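Local coordinates for cysteine desulfurase (Fervidobacterium islandicum, PDB 6A6E), which probably catalyses pyridoxal-5'-phosphate-dependent removal of sulfur from L-cysteine, giving alanine and a cysteine-bound persulfide for sulfur transfer, at residues A[329-334]-A[348-353]; A[353-358]-A[393-398]; A[359-364]-A[417-422]. One frame throughout, in Å; residues are numbered along the deposited sequence.

Interaction 1 of 3, residues A[329-334]-A[348-353]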
ATOM      1  N   LEU A 329      22.453  30.911  17.356  1.00 37.54           N
ATOM      2  CA  LEU A 329      22.130  31.929  16.356  1.00 37.73           C
ATOM      3  C   LEU A 329      21.118  32.880  16.943  1.00 39.48           C
ATOM      4  O   LEU A 329      20.062  32.459  17.388  1.00 42.40           O
ATOM      5  CB  LEU A 329      21.540  31.324  15.089  1.00 34.48           C
ATOM      6  CG  LEU A 329      22.355  30.240  14.430  1.00 34.76           C
ATOM      7  CD1 LEU A 329      21.659  29.728  13.169  1.00 35.85           C
ATOM      8  CD2 LEU A 329      23.757  30.726  14.128  1.00 35.75           C
ATOM      9  N   ASP A 330      21.435  34.172  16.915  1.00 41.11           N
ATOM     10  CA  ASP A 330      20.626  35.174  17.600  1.00 42.12           C
ATOM     11  C   ASP A 330      19.450  35.609  16.724  1.00 38.26           C
ATOM     12  O   ASP A 330      18.465  36.059  17.248  1.00 38.53           O
ATOM     13  CB  ASP A 330      21.483  36.363  18.187  1.00 47.29           C
ATOM     14  CG  ASP A 330      22.235  37.226  17.124  1.00 58.03           C
ATOM     15  OD1 ASP A 330      21.952  37.165  15.900  1.00 63.82           O
ATOM     16  OD2 ASP A 330      23.130  38.017  17.543  1.00 64.62           O
ATOM     17  N   PHE A 331      19.541  35.368  15.408  1.00 36.54           N
ATOM     18  CA  PHE A 331      18.489  35.702  14.433  1.00 35.18           C
ATOM     19  C   PHE A 331      17.496  34.539  14.080  1.00 42.24           C
ATOM     20  O   PHE A 331      16.728  34.662  13.140  1.00 35.25           O
ATOM     21  CB  PHE A 331      19.132  36.154  13.150  1.00 36.73           C
ATOM     22  CG  PHE A 331      20.003  35.120  12.524  1.00 36.30           C
ATOM     23  CD1 PHE A 331      21.319  34.977  12.918  1.00 36.81           C
ATOM     24  CD2 PHE A 331      19.495  34.274  11.573  1.00 34.55           C
ATOM     25  CE1 PHE A 331      22.120  34.023  12.334  1.00 40.72           C
ATOM     26  CE2 PHE A 331      20.278  33.320  10.998  1.00 35.96           C
ATOM     27  CZ  PHE A 331      21.596  33.197  11.359  1.00 40.56           C
ATOM     28  N   VAL A 332      17.451  33.470  14.889  1.00 46.95           N
ATOM     29  CA  VAL A 332      16.423  32.364  14.708  1.00 43.49           C
ATOM     30  C   VAL A 332      15.560  32.178  15.933  1.00 34.27           C
ATOM     31  O   VAL A 332      16.025  32.395  17.011  1.00 37.15           O
ATOM     32  CB  VAL A 332      17.129  31.027  14.444  1.00 40.01           C
ATOM     33  CG1 VAL A 332      16.116  29.899  14.300  1.00 44.19           C
ATOM     34  CG2 VAL A 332      18.048  31.159  13.236  1.00 31.78           C
ATOM     35  N   GLU A 333      14.288  31.841  15.753  1.00 30.62           N
ATOM     36  CA  GLU A 333      13.386  31.384  16.830  1.00 27.09           C
ATOM     37  C   GLU A 333      13.209  29.815  16.680  1.00 29.51           C
ATOM     38  O   GLU A 333      12.838  29.350  15.606  1.00 30.61           O
ATOM     39  CB  GLU A 333      12.049  32.077  16.706  1.00 27.01           C
ATOM     40  CG  GLU A 333      11.055  31.729  17.790  1.00 28.06           C
ATOM     41  CD  GLU A 333       9.799  32.586  17.723  1.00 34.22           C
ATOM     42  OE1 GLU A 333       8.879  32.321  16.883  1.00 34.74           O
ATOM     43  OE2 GLU A 333       9.695  33.531  18.581  1.00 36.99           O
ATOM     44  N   VAL A 334      13.519  29.047  17.739  1.00 30.84           N
ATOM     45  CA  VAL A 334      13.492  27.574  17.766  1.00 28.24           C
ATOM     46  C   VAL A 334      12.254  27.064  18.529  1.00 28.63           C
ATOM     47  O   VAL A 334      11.918  27.596  19.547  1.00 25.20           O
ATOM     48  CB  VAL A 334      14.787  27.012  18.357  1.00 29.12           C
ATOM     49  CG1 VAL A 334      14.684  25.505  18.592  1.00 30.04           C
ATOM     50  CG2 VAL A 334      15.912  27.282  17.391  1.00 30.26           C
ATOM     51  N   PHE A 348      12.115  25.768  13.196  1.00 23.57           N
ATOM     52  CA  PHE A 348      12.647  27.142  13.473  1.00 24.29           C
ATOM     53  C   PHE A 348      12.186  28.128  12.389  1.00 24.92           C
ATOM     54  O   PHE A 348      11.673  27.710  11.356  1.00 24.79           O
ATOM     55  CB  PHE A 348      14.213  27.165  13.544  1.00 22.37           C
ATOM     56  CG  PHE A 348      14.894  26.885  12.214  1.00 22.28           C
ATOM     57  CD1 PHE A 348      15.086  25.591  11.804  1.00 23.28           C
ATOM     58  CD2 PHE A 348      15.281  27.903  11.362  1.00 20.86           C
ATOM     59  CE1 PHE A 348      15.686  25.321  10.583  1.00 25.23           C
ATOM     60  CE2 PHE A 348      15.848  27.656  10.134  1.00 21.45           C
ATOM     61  CZ  PHE A 348      16.070  26.340   9.738  1.00 26.04           C
ATOM     62  N   ASN A 349      12.316  29.430  12.693  1.00 25.36           N
ATOM     63  CA  ASN A 349      12.117  30.532  11.759  1.00 24.43           C
ATOM     64  C   ASN A 349      13.309  31.522  11.814  1.00 26.81           C
ATOM     65  O   ASN A 349      13.907  31.734  12.858  1.00 24.17           O
ATOM     66  CB  ASN A 349      10.825  31.241  12.100  1.00 27.13           C
ATOM     67  CG  ASN A 349       9.624  30.606  11.412  1.00 24.54           C
ATOM     68  OD1 ASN A 349       9.684  30.368  10.228  1.00 25.30           O
ATOM     69  ND2 ASN A 349       8.589  30.274  12.163  1.00 20.06           N
ATOM     70  N   VAL A 350      13.681  32.075  10.660  1.00 27.88           N
ATOM     71  CA  VAL A 350      14.701  33.085  10.574  1.00 28.51           C
ATOM     72  C   VAL A 350      13.943  34.407  10.678  1.00 29.80           C
ATOM     73  O   VAL A 350      12.989  34.629   9.929  1.00 27.81           O
ATOM     74  CB  VAL A 350      15.451  32.980   9.255  1.00 29.14           C
ATOM     75  CG1 VAL A 350      16.421  34.155   9.091  1.00 31.82           C
ATOM     76  CG2 VAL A 350      16.187  31.662   9.208  1.00 28.38           C
ATOM     77  N   LYS A 351      14.307  35.243  11.660  1.00 33.19           N
ATOM     78  CA  LYS A 351      13.676  36.582  11.840  1.00 33.99           C
ATOM     79  C   LYS A 351      13.674  37.370  10.578  1.00 30.43           C
ATOM     80  O   LYS A 351      14.740  37.591   9.949  1.00 27.89           O
ATOM     81  CB  LYS A 351      14.372  37.403  12.918  1.00 44.03           C
ATOM     82  CG  LYS A 351      13.907  36.988  14.308  1.00 52.89           C
ATOM     83  CD  LYS A 351      14.897  37.342  15.431  1.00 63.51           C
ATOM     84  CE  LYS A 351      14.923  36.285  16.530  1.00 62.69           C
ATOM     85  NZ  LYS A 351      15.225  36.884  17.855  1.00 69.79           N
ATOM     86  N   GLY A 352      12.470  37.738  10.182  1.00 29.58           N
ATOM     87  CA  GLY A 352      12.267  38.624   9.072  1.00 29.67           C
ATOM     88  C   GLY A 352      12.264  37.921   7.752  1.00 35.09           C
ATOM     89  O   GLY A 352      12.141  38.603   6.750  1.00 30.01           O
ATOM     90  N   VAL A 353      12.361  36.566   7.718  1.00 29.72           N
ATOM     91  CA  VAL A 353      12.446  35.859   6.433  1.00 30.56           C
ATOM     92  C   VAL A 353      11.384  34.776   6.345  1.00 29.58           C
ATOM     93  O   VAL A 353      11.245  33.966   7.270  1.00 27.58           O
ATOM     94  CB  VAL A 353      13.843  35.249   6.253  1.00 29.65           C
ATOM     95  CG1 VAL A 353      14.054  34.606   4.882  1.00 28.12           C
ATOM     96  CG2 VAL A 353      14.891  36.326   6.480  1.00 32.95           C
TER
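F331 opens the pairing: its carbonyl O takes the backbone N of K351 at 2.9 Å, with an N-H...O angle of 163°. E333 and N349 then bond both ways, E333 N to N349 O at 2.9 Å and N349 N to E333 O at 3.0 Å. V332 CA makes a CA-H...O contact to N349 O. This is an antiparallel hairpin in which 332-334 forms the outermost strand of a six-stranded sheet; past 350 the chain leaves through a type II turn from V350 to V353.

Among the apolar contacts, V332 CG1 comes within 3.4 Å of F348 CB. That methyl stands anti to the backbone N (chi1 178°), which sends it along its own strand, toward V334, to reach F348. V350 CG1 approaches the edge of the F331 ring near its plane, at CD2 (4.0 Å). M326 of helix 308-327 packs on V332 and F348, on the face they share with V350.

K351, its chain bent, runs over the F331 carbonyl and makes only a weak bond from NZ to D330 O, at 3.4 Å. On the face of E333 and N349, E333 OE1 bonds S388 and Y335, and N349 ND2 bonds Y335 and S395 O.

Interaction 2 of 3, residues A[353-358]-A[393-398]; sequences VHPHDV and PNSTVR
P355 puts its pyrrolidine ring against two neighbours at once, the ring of P393 and the side chain of V397. The two proline rings lie at a slant to each other, with CG of P393 3.7 Å from CD of P355 and as close to its CG, so the contact is made by the outer ring corners. Next along, S395 OG rests 3.6 Å from P355 CG; with chi1 at 46°, OG sits between the backbone N and the carbonyl carbon and is turned to the proline.

V397 is the other half of the contact. Its CG2, anti to the carbonyl carbon, projects at the first turn of helix 355-366 and touches P355 CA at 3.6 Å and V358 CB at 3.7 Å, residues three apart on the helix. CG1 of V397 diverges from it and meets V358 CG1 at 4.0 Å, the two valines lying aslant. No hydrogen bond passes directly between the two segments; the direct contact is van der Waals packing.

Here the helix of the C-terminal small domain of a class V aminotransferase family enzyme (fold type I) starts on its sheet: 396-400 is an inner strand, between 345-350 and 368-373, and helix 355-366 lies over it. H354 occupies the N-cap position and V358 N bonds H354 O. A proline suits the first turn just after the cap, where its backbone N needs no helical partner.

T396 points away from the helix, and its OG1 bonds H375 NE2. R398 NH1 bonds N187 O, in the pyridoxal-5'-phosphate pocket, which connects this strand to the active site. H356, turned away from the strand, gives NE2 to the backbone O of A67 of the second subunit.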
ATOM      1  N   VAL A 353      12.361  36.566   7.718  1.00 29.72           N
ATOM      2  CA  VAL A 353      12.446  35.859   6.433  1.00 30.56           C
ATOM      3  C   VAL A 353      11.384  34.776   6.345  1.00 29.58           C
ATOM      4  O   VAL A 353      11.245  33.966   7.270  1.00 27.58           O
ATOM      5  CB  VAL A 353      13.843  35.249   6.253  1.00 29.65           C
ATOM      6  CG1 VAL A 353      14.054  34.606   4.882  1.00 28.12           C
ATOM      7  CG2 VAL A 353      14.891  36.326   6.480  1.00 32.95           C
ATOM      8  N   HIS A 354      10.648  34.760   5.248  1.00 28.08           N
ATOM      9  CA  HIS A 354       9.571  33.767   5.044  1.00 32.24           C
ATOM     10  C   HIS A 354      10.171  32.328   5.055  1.00 27.54           C
ATOM     11  O   HIS A 354      11.236  32.091   4.482  1.00 23.73           O
ATOM     12  CB  HIS A 354       8.897  33.927   3.662  1.00 38.21           C
ATOM     13  CG  HIS A 354       8.205  35.232   3.434  1.00 44.12           C
ATOM     14  ND1 HIS A 354       8.259  35.891   2.217  1.00 50.02           N
ATOM     15  CD2 HIS A 354       7.435  35.996   4.247  1.00 49.41           C
ATOM     16  CE1 HIS A 354       7.560  37.010   2.295  1.00 43.68           C
ATOM     17  NE2 HIS A 354       7.049  37.095   3.514  1.00 51.18           N
ATOM     18  N   PRO A 355       9.483  31.362   5.670  1.00 26.40           N
ATOM     19  CA  PRO A 355      10.047  29.988   5.663  1.00 24.76           C
ATOM     20  C   PRO A 355      10.368  29.413   4.293  1.00 21.06           C
ATOM     21  O   PRO A 355      11.458  28.907   4.113  1.00 22.31           O
ATOM     22  CB  PRO A 355       8.985  29.184   6.401  1.00 26.44           C
ATOM     23  CG  PRO A 355       8.392  30.168   7.345  1.00 26.87           C
ATOM     24  CD  PRO A 355       8.344  31.469   6.581  1.00 26.39           C
ATOM     25  N   HIS A 356       9.507  29.567   3.315  1.00 26.46           N
ATOM     26  CA  HIS A 356       9.815  29.082   1.926  1.00 29.37           C
ATOM     27  C   HIS A 356      11.031  29.697   1.296  1.00 27.27           C
ATOM     28  O   HIS A 356      11.748  29.000   0.589  1.00 27.47           O
ATOM     29  CB  HIS A 356       8.603  29.144   0.934  1.00 34.70           C
ATOM     30  CG  HIS A 356       8.687  28.130  -0.199  1.00 43.54           C
ATOM     31  ND1 HIS A 356       7.751  28.046  -1.216  1.00 48.58           N
ATOM     32  CD2 HIS A 356       9.604  27.163  -0.461  1.00 42.99           C
ATOM     33  CE1 HIS A 356       8.084  27.068  -2.040  1.00 49.74           C
ATOM     34  NE2 HIS A 356       9.205  26.517  -1.602  1.00 47.84           N
ATOM     35  N   ASP A 357      11.298  30.983   1.561  1.00 27.86           N
ATOM     36  CA  ASP A 357      12.568  31.587   1.104  1.00 27.34           C
ATOM     37  C   ASP A 357      13.771  30.944   1.773  1.00 24.71           C
ATOM     38  O   ASP A 357      14.796  30.779   1.145  1.00 26.83           O
ATOM     39  CB  ASP A 357      12.625  33.098   1.369  1.00 33.39           C
ATOM     40  CG  ASP A 357      11.550  33.872   0.628  1.00 35.25           C
ATOM     41  OD1 ASP A 357      11.161  33.404  -0.475  1.00 43.80           O
ATOM     42  OD2 ASP A 357      11.084  34.914   1.174  1.00 41.00           O
ATOM     43  N   VAL A 358      13.680  30.620   3.070  1.00 24.08           N
ATOM     44  CA  VAL A 358      14.806  29.916   3.763  1.00 23.61           C
ATOM     45  C   VAL A 358      15.112  28.585   3.076  1.00 22.36           C
ATOM     46  O   VAL A 358      16.252  28.330   2.727  1.00 23.41           O
ATOM     47  CB  VAL A 358      14.536  29.715   5.260  1.00 24.42           C
ATOM     48  CG1 VAL A 358      15.651  28.927   5.924  1.00 26.53           C
ATOM     49  CG2 VAL A 358      14.355  31.048   5.957  1.00 25.24           C
ATOM     50  N   PRO A 393       4.951  33.461  10.943  1.00 32.49           N
ATOM     51  CA  PRO A 393       4.399  33.223   9.627  1.00 32.26           C
ATOM     52  C   PRO A 393       3.445  32.066   9.540  1.00 33.59           C
ATOM     53  O   PRO A 393       3.080  31.702   8.456  1.00 33.33           O
ATOM     54  CB  PRO A 393       5.648  32.956   8.789  1.00 33.57           C
ATOM     55  CG  PRO A 393       6.627  32.406   9.748  1.00 33.11           C
ATOM     56  CD  PRO A 393       6.376  33.098  11.030  1.00 31.97           C
ATOM     57  N   ASN A 394       3.052  31.467  10.654  1.00 35.71           N
ATOM     58  CA  ASN A 394       2.083  30.335  10.659  1.00 37.50           C
ATOM     59  C   ASN A 394       2.574  29.066   9.986  1.00 32.88           C
ATOM     60  O   ASN A 394       1.785  28.249   9.508  1.00 28.88           O
ATOM     61  CB  ASN A 394       0.740  30.776  10.098  1.00 41.43           C
ATOM     62  CG  ASN A 394       0.061  31.793  11.001  1.00 46.69           C
ATOM     63  OD1 ASN A 394       0.139  31.720  12.245  1.00 45.66           O
ATOM     64  ND2 ASN A 394      -0.578  32.766  10.382  1.00 46.86           N
ATOM     65  N   SER A 395       3.893  28.921  10.032  1.00 28.39           N
ATOM     66  CA  SER A 395       4.631  27.854   9.436  1.00 27.82           C
ATOM     67  C   SER A 395       6.034  27.961   9.949  1.00 25.63           C
ATOM     68  O   SER A 395       6.380  28.960  10.618  1.00 25.05           O
ATOM     69  CB  SER A 395       4.644  27.940   7.900  1.00 30.85           C
ATOM     70  OG  SER A 395       4.923  29.251   7.476  1.00 37.14           O
ATOM     71  N   THR A 396       6.851  26.932   9.666  1.00 24.84           N
ATOM     72  CA  THR A 396       8.252  26.923  10.093  1.00 24.82           C
ATOM     73  C   THR A 396       9.107  26.248   9.066  1.00 23.22           C
ATOM     74  O   THR A 396       8.602  25.629   8.147  1.00 23.49           O
ATOM     75  CB  THR A 396       8.504  26.188  11.462  1.00 25.79           C
ATOM     76  OG1 THR A 396       8.681  24.790  11.222  1.00 29.46           O
ATOM     77  CG2 THR A 396       7.366  26.419  12.463  1.00 24.17           C
ATOM     78  N   VAL A 397      10.407  26.370   9.262  1.00 20.12           N
ATOM     79  CA  VAL A 397      11.384  25.664   8.524  1.00 22.33           C
ATOM     80  C   VAL A 397      11.737  24.459   9.429  1.00 21.86           C
ATOM     81  O   VAL A 397      11.692  24.566  10.665  1.00 22.47           O
ATOM     82  CB  VAL A 397      12.646  26.529   8.279  1.00 23.03           C
ATOM     83  CG1 VAL A 397      13.687  25.778   7.475  1.00 22.20           C
ATOM     84  CG2 VAL A 397      12.301  27.812   7.532  1.00 23.24           C
ATOM     85  N   ARG A 398      12.153  23.360   8.819  1.00 20.41           N
ATOM     86  CA  ARG A 398      12.538  22.156   9.594  1.00 20.39           C
ATOM     87  C   ARG A 398      13.710  21.431   8.951  1.00 19.36           C
ATOM     88  O   ARG A 398      13.727  21.171   7.754  1.00 18.96           O
ATOM     89  CB  ARG A 398      11.341  21.244   9.844  1.00 19.61           C
ATOM     90  CG  ARG A 398      11.673  20.083  10.799  1.00 21.55           C
ATOM     91  CD  ARG A 398      10.625  18.950  10.722  1.00 22.32           C
ATOM     92  NE  ARG A 398      10.575  18.377   9.380  1.00 19.73           N
ATOM     93  CZ  ARG A 398       9.596  17.620   8.926  1.00 21.88           C
ATOM     94  NH1 ARG A 398       8.585  17.337   9.727  1.00 21.36           N
ATOM     95  NH2 ARG A 398       9.646  17.132   7.672  1.00 20.58           N
TER

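Interaction 3 of 3, residues A[359-364]-A[417-422]; sequences SHILDE and LKYIRR
I420 is the bump and helix 355-366 supplies the hollow. Its CD1 enters beside I361 and L362, 3.8 Å from L362 CG and 4.0 Å from I361 CB, while V358, one turn earlier, forms the floor with its carbonyl O. One bond back, I420 CG1 rests on the branch methyl of I361, 3.6 Å from CG2. The two isoleucines run antiparallel alongside one another, with CG1 and CD1 of I420 lying against CB and CG2 of I361. L362 meets I420 at about a right angle, so that the flank of the leucine fork forms one wall.

A second, looser meeting lies beyond. L417 starts off away from the other helix, but with CG anti to the carbonyl carbon (chi1 -71°) its fork turns back and brings CD2 to 4.1 Å from L362 CD1. At the opposite end of the contact, I361 CG2 comes obliquely to the Y419 ring, 4.3 Å from CD1; F366 makes an edge-to-face pair with the same ring. Replacing L362 by an alanine would probably open a gap beside I420 CD1 and deprive L417 CD2 of this contact.

The helix axes pass 10.0 Å apart at 122°, with apolar side chains, mostly aliphatic, meeting between them. Two helices packed together over one face of a beta-sheet in this way form the layered alpha/beta core of the C-terminal small domain, as in other class V aminotransferase relatives.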
ATOM      1  N   SER A 359      14.067  27.757   2.849  1.00 21.18           N
ATOM      2  CA  SER A 359      14.258  26.476   2.225  1.00 21.09           C
ATOM      3  C   SER A 359      14.707  26.647   0.750  1.00 21.29           C
ATOM      4  O   SER A 359      15.511  25.848   0.239  1.00 20.51           O
ATOM      5  CB  SER A 359      12.967  25.639   2.325  1.00 23.12           C
ATOM      6  OG  SER A 359      12.760  25.208   3.649  1.00 26.03           O
ATOM      7  N   HIS A 360      14.194  27.669   0.066  1.00 21.05           N
ATOM      8  CA  HIS A 360      14.533  27.822  -1.315  1.00 21.58           C
ATOM      9  C   HIS A 360      16.036  28.134  -1.443  1.00 20.44           C
ATOM     10  O   HIS A 360      16.742  27.491  -2.172  1.00 21.90           O
ATOM     11  CB  HIS A 360      13.704  28.925  -1.998  1.00 22.04           C
ATOM     12  CG  HIS A 360      14.212  29.201  -3.367  1.00 22.79           C
ATOM     13  ND1 HIS A 360      13.974  28.358  -4.418  1.00 23.61           N
ATOM     14  CD2 HIS A 360      15.105  30.134  -3.818  1.00 24.49           C
ATOM     15  CE1 HIS A 360      14.655  28.781  -5.484  1.00 26.90           C
ATOM     16  NE2 HIS A 360      15.349  29.858  -5.143  1.00 23.81           N
ATOM     17  N   ILE A 361      16.526  29.099  -0.665  1.00 23.10           N
ATOM     18  CA  ILE A 361      17.940  29.549  -0.775  1.00 24.27           C
ATOM     19  C   ILE A 361      18.862  28.426  -0.286  1.00 22.72           C
ATOM     20  O   ILE A 361      19.830  28.084  -0.961  1.00 23.76           O
ATOM     21  CB  ILE A 361      18.199  30.880  -0.020  1.00 26.98           C
ATOM     22  CG1 ILE A 361      17.464  32.030  -0.692  1.00 27.41           C
ATOM     23  CG2 ILE A 361      19.695  31.155   0.038  1.00 30.87           C
ATOM     24  CD1 ILE A 361      17.191  33.237   0.208  1.00 29.93           C
ATOM     25  N   LEU A 362      18.490  27.770   0.803  1.00 22.46           N
ATOM     26  CA  LEU A 362      19.276  26.589   1.299  1.00 23.68           C
ATOM     27  C   LEU A 362      19.485  25.552   0.237  1.00 21.70           C
ATOM     28  O   LEU A 362      20.657  25.094  -0.005  1.00 23.41           O
ATOM     29  CB  LEU A 362      18.658  25.953   2.554  1.00 23.92           C
ATOM     30  CG  LEU A 362      18.820  26.792   3.796  1.00 24.39           C
ATOM     31  CD1 LEU A 362      18.209  26.096   4.990  1.00 26.05           C
ATOM     32  CD2 LEU A 362      20.282  26.986   4.045  1.00 28.45           C
ATOM     33  N   ASP A 363      18.417  25.253  -0.487  1.00 21.61           N
ATOM     34  CA  ASP A 363      18.484  24.274  -1.573  1.00 25.15           C
ATOM     35  C   ASP A 363      19.258  24.757  -2.852  1.00 26.63           C
ATOM     36  O   ASP A 363      20.148  24.071  -3.365  1.00 25.01           O
ATOM     37  CB  ASP A 363      17.044  23.831  -1.982  1.00 25.10           C
ATOM     38  CG  ASP A 363      17.022  23.002  -3.271  1.00 26.94           C
ATOM     39  OD1 ASP A 363      17.574  21.880  -3.359  1.00 27.79           O
ATOM     40  OD2 ASP A 363      16.434  23.479  -4.242  1.00 31.19           O
ATOM     41  N   GLU A 364      18.931  25.935  -3.357  1.00 32.07           N
ATOM     42  CA  GLU A 364      19.521  26.343  -4.625  1.00 31.26           C
ATOM     43  C   GLU A 364      21.009  26.736  -4.429  1.00 30.90           C
ATOM     44  O   GLU A 364      21.878  26.306  -5.193  1.00 29.03           O
ATOM     45  CB  GLU A 364      18.717  27.466  -5.246  1.00 35.47           C
ATOM     46  CG  GLU A 364      18.666  27.346  -6.759  1.00 42.85           C
ATOM     47  CD  GLU A 364      18.345  28.664  -7.394  1.00 51.87           C
ATOM     48  OE1 GLU A 364      19.317  29.353  -7.769  1.00 54.93           O
ATOM     49  OE2 GLU A 364      17.129  29.015  -7.501  1.00 51.82           O
ATOM     50  N   LEU A 417      22.306  29.492   6.729  1.00 24.81           N
ATOM     51  CA  LEU A 417      21.393  30.357   7.403  1.00 28.09           C
ATOM     52  C   LEU A 417      22.020  31.765   7.615  1.00 34.26           C
ATOM     53  O   LEU A 417      21.312  32.780   7.579  1.00 32.66           O
ATOM     54  CB  LEU A 417      21.006  29.775   8.781  1.00 30.74           C
ATOM     55  CG  LEU A 417      20.079  28.524   8.716  1.00 31.55           C
ATOM     56  CD1 LEU A 417      19.752  27.961  10.097  1.00 30.75           C
ATOM     57  CD2 LEU A 417      18.789  28.805   7.970  1.00 30.25           C
ATOM     58  N   LYS A 418      23.315  31.787   7.942  1.00 33.56           N
ATOM     59  CA  LYS A 418      24.022  33.070   8.144  1.00 37.52           C
ATOM     60  C   LYS A 418      23.964  33.918   6.901  1.00 35.80           C
ATOM     61  O   LYS A 418      23.688  35.112   7.002  1.00 43.47           O
ATOM     62  CB  LYS A 418      25.464  32.800   8.532  1.00 35.27           C
ATOM     63  CG  LYS A 418      25.518  32.466   9.992  1.00 34.53           C
ATOM     64  CD  LYS A 418      26.883  31.945  10.399  1.00 38.83           C
ATOM     65  CE  LYS A 418      27.005  32.003  11.905  1.00 37.33           C
ATOM     66  NZ  LYS A 418      28.091  31.114  12.330  1.00 41.60           N
ATOM     67  N   TYR A 419      24.241  33.276   5.753  1.00 33.55           N
ATOM     68  CA  TYR A 419      24.125  33.853   4.435  1.00 34.89           C
ATOM     69  C   TYR A 419      22.771  34.428   4.173  1.00 38.73           C
ATOM     70  O   TYR A 419      22.651  35.510   3.550  1.00 35.03           O
ATOM     71  CB  TYR A 419      24.414  32.807   3.359  1.00 38.92           C
ATOM     72  CG  TYR A 419      24.274  33.346   1.959  1.00 41.89           C
ATOM     73  CD1 TYR A 419      23.027  33.483   1.367  1.00 42.89           C
ATOM     74  CD2 TYR A 419      25.402  33.751   1.233  1.00 46.20           C
ATOM     75  CE1 TYR A 419      22.898  34.009   0.101  1.00 45.64           C
ATOM     76  CE2 TYR A 419      25.286  34.265  -0.041  1.00 44.20           C
ATOM     77  CZ  TYR A 419      24.037  34.396  -0.589  1.00 48.59           C
ATOM     78  OH  TYR A 419      23.911  34.911  -1.845  1.00 54.52           O
ATOM     79  N   ILE A 420      21.733  33.679   4.557  1.00 34.40           N
ATOM     80  CA  ILE A 420      20.355  34.132   4.324  1.00 31.92           C
ATOM     81  C   ILE A 420      20.083  35.388   5.184  1.00 32.76           C
ATOM     82  O   ILE A 420      19.381  36.307   4.742  1.00 31.73           O
ATOM     83  CB  ILE A 420      19.280  33.012   4.594  1.00 30.45           C
ATOM     84  CG1 ILE A 420      19.355  31.943   3.505  1.00 31.06           C
ATOM     85  CG2 ILE A 420      17.869  33.612   4.609  1.00 27.46           C
ATOM     86  CD1 ILE A 420      18.843  30.591   3.900  1.00 34.24           C
ATOM     87  N   ARG A 421      20.598  35.432   6.396  1.00 34.01           N
ATOM     88  CA  ARG A 421      20.409  36.644   7.235  1.00 39.90           C
ATOM     89  C   ARG A 421      21.105  37.852   6.577  1.00 39.72           C
ATOM     90  O   ARG A 421      20.489  38.844   6.384  1.00 38.03           O
ATOM     91  CB  ARG A 421      20.941  36.455   8.654  1.00 44.25           C
ATOM     92  CG  ARG A 421      20.394  37.530   9.604  1.00 48.94           C
ATOM     93  CD  ARG A 421      21.363  37.945  10.720  1.00 57.66           C
ATOM     94  NE  ARG A 421      22.749  38.189  10.283  1.00 64.32           N
ATOM     95  CZ  ARG A 421      23.320  39.396  10.098  1.00 75.93           C
ATOM     96  NH1 ARG A 421      22.645  40.535  10.304  1.00 69.78           N
ATOM     97  NH2 ARG A 421      24.594  39.465   9.685  1.00 75.43           N
ATOM     98  N   ARG A 422      22.367  37.706   6.165  1.00 45.33           N
ATOM     99  CA  ARG A 422      23.121  38.787   5.497  1.00 46.90           C
ATOM    100  C   ARG A 422      22.483  39.222   4.185  1.00 48.35           C
ATOM    101  O   ARG A 422      22.574  40.395   3.852  1.00 48.52           O
ATOM    102  CB  ARG A 422      24.576  38.380   5.194  1.00 52.10           C
ATOM    103  CG  ARG A 422      25.509  38.187   6.389  1.00 54.36           C
ATOM    104  CD  ARG A 422      26.998  38.209   5.963  1.00 60.04           C
ATOM    105  NE  ARG A 422      27.333  37.155   4.994  1.00 64.54           N
ATOM    106  CZ  ARG A 422      27.589  35.867   5.298  1.00 69.53           C
ATOM    107  NH1 ARG A 422      27.576  35.443   6.570  1.00 62.39           N
ATOM    108  NH2 ARG A 422      27.849  34.981   4.322  1.00 59.97           N
TER

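How the interactions relate
From the N terminus, interaction 1 comes first and closes a hairpin, with 13 residues between its segments. It shares V353 with interaction 2, where the chain passes toward helix 355-366; that second contact spans 34 residues and brings back strand 396-400, next to strand 345-350 in the sheet, with V397 N to F348 O, 2.8 Å, linking the two. Interaction 3 starts on the same helix before interaction 2 has closed, so the two cross, and it ends on helix 407-423. L417 of that helix touches F348 of the hairpin and V358 of the other helix. Together they bind edge hairpin, inner strand and two helices into one small domain.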